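Local atomic coordinates of PrgA (Enterococcus faecalis, PDB entry 6Z9K), a protein that probably provides surface exclusion that limits unwanted conjugation, its CAP domain being part of a protein that extends far outside the enterococcal cell. Residues Tyr142-Gly147 / Lys211-Ser216; Tyr79-Leu84 / Thr195-Ser200. All blocks are in the same frame, centred on the assembly; numbering follows the deposited sequence.

Contact 1: residues Tyr142-Gly147 / Lys211-Ser216; sequences YYENLG and KIHIIS
Glu144 reaches across to His213 and Ile215, and its carbons pack on Ile215 before its carboxylate meets His213. Glu144 CB packs on Ile215 CD1 at 3.6 Å, and CG stays close to the same methyl. With CG anti to the backbone N (chi1 175°) and the chain extended, the carboxylate is carried to the imidazole, where His213 ND1 donates to Glu144 OE2 over 2.7 Å. The N-H points almost straight at the oxygen (175°), which lies in the ring plane, yet the hydrogen approaches OE2 from above the carboxylate plane, the two planes being 51° apart. Glu144 OE1 bonds His120 ND1 and His213 NE2 bonds Ser202 OG, so both polar ends of the pair have second partners that should fix their rotation. Leu146 runs alongside the histidine and lays CD1 over one face of the ring, 3.8 Å from the His213 centroid, a CH-pi contact offset toward the rim.

On the other face of the sheet, Asn145 ND2 donates to Ser188 OG and to a water that also binds Ile214 O and Ser216 OG. The backbones pair in antiparallel fashion through Asn145 with Ile214 and Gly147 with Ile212, each by two bonds; Asn145 N to Ile214 O is 2.8 Å. Leu146 and His185 belong to the magnesium site seen in this crystal. An edge strand and the central strand of the three-stranded sheet are thus bridged by a His-carboxylate hydrogen bond on one face of the sheet, within the alpha-beta-alpha sandwich of a CAP domain.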
# COMPACT_ATOMS: atom_id res chain seq x y z
N TYR A 142 5.46 11.26 -8.26
CA TYR A 142 6.23 10.91 -7.05
C TYR A 142 5.30 10.68 -5.88
O TYR A 142 5.78 10.77 -4.75
CB TYR A 142 7.21 12.00 -6.62
CG TYR A 142 8.18 12.37 -7.70
CD1 TYR A 142 8.77 11.38 -8.49
CD2 TYR A 142 8.50 13.69 -7.92
CE1 TYR A 142 9.64 11.72 -9.52
CE2 TYR A 142 9.44 14.03 -8.89
CZ TYR A 142 9.96 13.05 -9.72
OH TYR A 142 10.84 13.41 -10.72
N TYR A 143 4.05 10.30 -6.09
CA TYR A 143 3.10 10.10 -4.99
C TYR A 143 2.53 8.67 -4.94
O TYR A 143 2.14 8.26 -3.87
CB TYR A 143 1.94 11.08 -5.14
CG TYR A 143 2.32 12.51 -4.85
CD1 TYR A 143 2.63 12.91 -3.57
CD2 TYR A 143 2.38 13.46 -5.87
CE1 TYR A 143 2.98 14.21 -3.28
CE2 TYR A 143 2.70 14.78 -5.59
CZ TYR A 143 2.99 15.16 -4.29
OH TYR A 143 3.31 16.45 -4.00
N GLU A 144 2.40 8.01 -6.11
CA GLU A 144 1.58 6.80 -6.23
C GLU A 144 2.38 5.54 -6.54
O GLU A 144 3.24 5.53 -7.44
CB GLU A 144 0.53 7.06 -7.33
CG GLU A 144 -0.32 5.85 -7.67
CD GLU A 144 -1.37 6.18 -8.72
OE1 GLU A 144 -1.06 6.07 -9.90
OE2 GLU A 144 -2.44 6.63 -8.27
N ASN A 145 2.05 4.45 -5.84
CA ASN A 145 2.36 3.05 -6.23
C ASN A 145 1.01 2.42 -6.58
O ASN A 145 0.12 2.39 -5.76
CB ASN A 145 3.14 2.36 -5.12
CG ASN A 145 4.54 2.90 -5.00
OD1 ASN A 145 5.40 2.58 -5.83
ND2 ASN A 145 4.79 3.74 -3.99
N LEU A 146 0.88 1.94 -7.80
CA LEU A 146 -0.41 1.50 -8.34
C LEU A 146 -0.40 -0.01 -8.56
O LEU A 146 0.51 -0.51 -9.18
CB LEU A 146 -0.62 2.27 -9.66
CG LEU A 146 -1.91 2.10 -10.41
CD1 LEU A 146 -3.10 2.58 -9.58
CD2 LEU A 146 -1.81 2.87 -11.72
N GLY A 147 -1.40 -0.68 -8.04
CA GLY A 147 -1.62 -2.11 -8.29
C GLY A 147 -2.83 -2.34 -9.14
O GLY A 147 -3.91 -2.05 -8.70
N LYS A 211 -8.31 -0.81 -9.56
CA LYS A 211 -6.98 -0.41 -9.12
C LYS A 211 -6.93 -0.20 -7.62
O LYS A 211 -7.95 0.12 -6.99
CB LYS A 211 -6.65 0.95 -9.72
CG LYS A 211 -6.49 0.93 -11.22
CD LYS A 211 -6.46 2.38 -11.72
CE LYS A 211 -6.53 2.45 -13.20
NZ LYS A 211 -6.62 3.84 -13.67
N ILE A 212 -5.71 -0.41 -7.14
CA ILE A 212 -5.33 0.01 -5.76
C ILE A 212 -4.29 1.10 -5.90
O ILE A 212 -3.23 0.87 -6.50
CB ILE A 212 -4.74 -1.18 -4.99
CG1 ILE A 212 -5.70 -2.38 -5.00
CG2 ILE A 212 -4.34 -0.68 -3.59
CD1 ILE A 212 -5.08 -3.68 -4.50
N HIS A 213 -4.55 2.25 -5.28
CA HIS A 213 -3.64 3.41 -5.29
C HIS A 213 -3.03 3.55 -3.89
O HIS A 213 -3.77 3.88 -2.96
CB HIS A 213 -4.40 4.72 -5.65
CG HIS A 213 -5.21 4.70 -6.91
ND1 HIS A 213 -4.79 5.34 -8.07
CD2 HIS A 213 -6.43 4.18 -7.20
CE1 HIS A 213 -5.71 5.17 -9.02
NE2 HIS A 213 -6.72 4.47 -8.51
N ILE A 214 -1.74 3.30 -3.76
CA ILE A 214 -1.01 3.57 -2.51
C ILE A 214 -0.30 4.91 -2.67
O ILE A 214 0.58 5.05 -3.49
CB ILE A 214 -0.06 2.41 -2.16
CG1 ILE A 214 -0.84 1.10 -1.96
CG2 ILE A 214 0.77 2.81 -0.92
CD1 ILE A 214 0.02 -0.11 -1.51
N ILE A 215 -0.77 5.90 -1.91
CA ILE A 215 -0.31 7.30 -1.95
C ILE A 215 0.53 7.57 -0.69
O ILE A 215 0.06 7.32 0.41
CB ILE A 215 -1.51 8.25 -2.09
CG1 ILE A 215 -2.41 7.86 -3.28
CG2 ILE A 215 -0.96 9.66 -2.18
CD1 ILE A 215 -1.71 7.67 -4.56
N SER A 216 1.79 7.94 -0.85
CA SER A 216 2.65 8.16 0.35
C SER A 216 3.65 9.27 0.08
O SER A 216 3.97 9.56 -1.08
CB SER A 216 3.31 6.87 0.76
OG SER A 216 4.11 6.34 -0.27
O HOH W 1 6.00 11.25 -2.29
O HOH W 2 3.17 5.58 -2.58

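Contact 2: residues Tyr79-Leu84 / Thr195-Ser200; sequences YTTELL and TALGVS
Thr81 OG1 bonds the backbone oxygen of Ser77, one turn back in helix 70-90, while the same hydroxyl oxygen lies against Leu197 of the strand. Its closest approach there is Thr81 OG1 to Leu197 CD2 at 3.3 Å, with Leu197 CB also near, at 3.6 Å from that oxygen. The two side chains run antiparallel past one another, the hydroxyl lying along the leucine's flank.

Beside it, Thr80 meets Val199 tip to tip. Val199 CG2 is wedged against the whole threonine branch point, touching Thr80 OG1 and CG2 and forming a tight carbon pair with Thr80 CB at 3.5 Å. Thr80 OG1 is itself bonded to Leu76 O, which ties this second hydroxyl to its own helix. The segment axes approach to 8.5 Å at 131°, the packing of a helix across one face of the sheet in the CAP domain's alpha-beta-alpha sandwich. Leu197 and Val199, two residues apart on the strand with Gly198 between them, both point at the helix; on that face they also touch Ile214 and Ile212 of strand 211-217.

Farther along the helix, Leu84 carries CG anti to the backbone N (chi1 -175°), which sends Leu84 CD2 over to Leu197 CD1 at 3.7 Å, on the other branch of the leucine from the one that meets the Thr81 hydroxyl.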
# COMPACT_ATOMS: atom_id res chain seq x y z
N TYR A 79 -5.02 -0.58 7.63
CA TYR A 79 -4.63 -1.99 7.38
C TYR A 79 -3.31 -2.04 6.59
O TYR A 79 -2.33 -2.70 6.95
CB TYR A 79 -5.71 -2.68 6.57
CG TYR A 79 -5.27 -3.99 6.00
CD1 TYR A 79 -5.21 -5.15 6.76
CD2 TYR A 79 -4.89 -4.10 4.69
CE1 TYR A 79 -4.81 -6.36 6.23
CE2 TYR A 79 -4.47 -5.30 4.14
CZ TYR A 79 -4.40 -6.45 4.90
OH TYR A 79 -4.03 -7.65 4.35
N THR A 80 -3.26 -1.20 5.56
CA THR A 80 -2.13 -1.18 4.61
C THR A 80 -0.90 -0.57 5.28
O THR A 80 0.20 -1.11 5.18
CB THR A 80 -2.50 -0.37 3.38
OG1 THR A 80 -3.74 -0.83 2.83
CG2 THR A 80 -1.39 -0.42 2.35
N THR A 81 -1.12 0.49 6.04
CA THR A 81 -0.03 1.23 6.69
C THR A 81 0.57 0.34 7.78
O THR A 81 1.80 0.37 8.01
CB THR A 81 -0.49 2.61 7.15
OG1 THR A 81 -1.06 3.32 6.03
CG2 THR A 81 0.70 3.40 7.65
N GLU A 82 -0.24 -0.43 8.47
CA GLU A 82 0.30 -1.36 9.50
C GLU A 82 1.25 -2.34 8.83
O GLU A 82 2.34 -2.61 9.38
CB GLU A 82 -0.84 -2.12 10.17
CG GLU A 82 -1.57 -1.30 11.23
CD GLU A 82 -2.76 -2.01 11.84
OE1 GLU A 82 -3.13 -3.08 11.34
OE2 GLU A 82 -3.32 -1.46 12.81
N LEU A 83 0.84 -2.93 7.70
CA LEU A 83 1.73 -3.91 7.05
C LEU A 83 3.03 -3.24 6.63
O LEU A 83 4.13 -3.84 6.84
CB LEU A 83 1.05 -4.52 5.82
CG LEU A 83 -0.19 -5.34 6.13
CD1 LEU A 83 -0.76 -5.94 4.83
CD2 LEU A 83 0.07 -6.40 7.16
N LEU A 84 2.96 -2.08 6.00
CA LEU A 84 4.17 -1.43 5.49
C LEU A 84 5.04 -0.93 6.65
O LEU A 84 6.28 -1.05 6.56
CB LEU A 84 3.78 -0.31 4.52
CG LEU A 84 4.95 0.36 3.84
CD1 LEU A 84 5.85 -0.63 3.08
CD2 LEU A 84 4.43 1.45 2.89
N THR A 195 6.20 10.14 5.79
CA THR A 195 5.50 10.27 7.08
C THR A 195 4.02 9.96 6.95
O THR A 195 3.39 9.94 8.01
CB THR A 195 5.68 11.69 7.64
OG1 THR A 195 5.06 12.64 6.79
CG2 THR A 195 7.15 11.97 7.86
N ALA A 196 3.47 9.73 5.74
CA ALA A 196 2.00 9.62 5.62
C ALA A 196 1.64 8.69 4.47
O ALA A 196 2.42 8.59 3.50
CB ALA A 196 1.39 10.98 5.41
N LEU A 197 0.54 7.99 4.63
CA LEU A 197 0.04 7.08 3.57
C LEU A 197 -1.48 7.15 3.55
O LEU A 197 -2.13 7.22 4.59
CB LEU A 197 0.56 5.66 3.86
CG LEU A 197 0.32 4.66 2.73
CD1 LEU A 197 1.38 3.58 2.77
CD2 LEU A 197 -1.04 4.00 2.85
N GLY A 198 -2.03 7.03 2.34
CA GLY A 198 -3.47 6.84 2.13
C GLY A 198 -3.64 5.78 1.05
O GLY A 198 -2.86 5.81 0.07
N VAL A 199 -4.68 4.97 1.13
CA VAL A 199 -5.00 3.94 0.10
C VAL A 199 -6.36 4.24 -0.50
O VAL A 199 -7.32 4.40 0.23
CB VAL A 199 -4.97 2.51 0.69
CG1 VAL A 199 -5.26 1.48 -0.39
CG2 VAL A 199 -3.63 2.24 1.37
N SER A 200 -6.42 4.26 -1.81
CA SER A 200 -7.72 4.39 -2.48
C SER A 200 -7.85 3.32 -3.55
O SER A 200 -6.91 2.58 -3.86
CB SER A 200 -7.86 5.76 -3.05
OG SER A 200 -6.74 6.05 -3.89

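Overall arrangement
Both contacts are buried, their centres about 10 Å apart, and they share one three-stranded antiparallel sheet. Contact 1 joins strand 144-148 to the central strand 211-217; contact 2 packs helix 70-90 on the remaining strand, 196-202. The central strand links them directly, with probable hydrogen bonds from His213 N to Ser200 O (2.8 Å) and from Gly198 N to Ile215 O (2.9 Å). Chemistry follows place: contact 1 buries 506 Å² through a backbone ladder and a His-carboxylate pair, with Leu146 at the magnesium site, whereas contact 2 buries 215 Å² through methyls and threonines whose hydroxyls bond within their own helix. Contact 2 lies farther from the metal, the side chain of Val199 being about 13 Å from the ion.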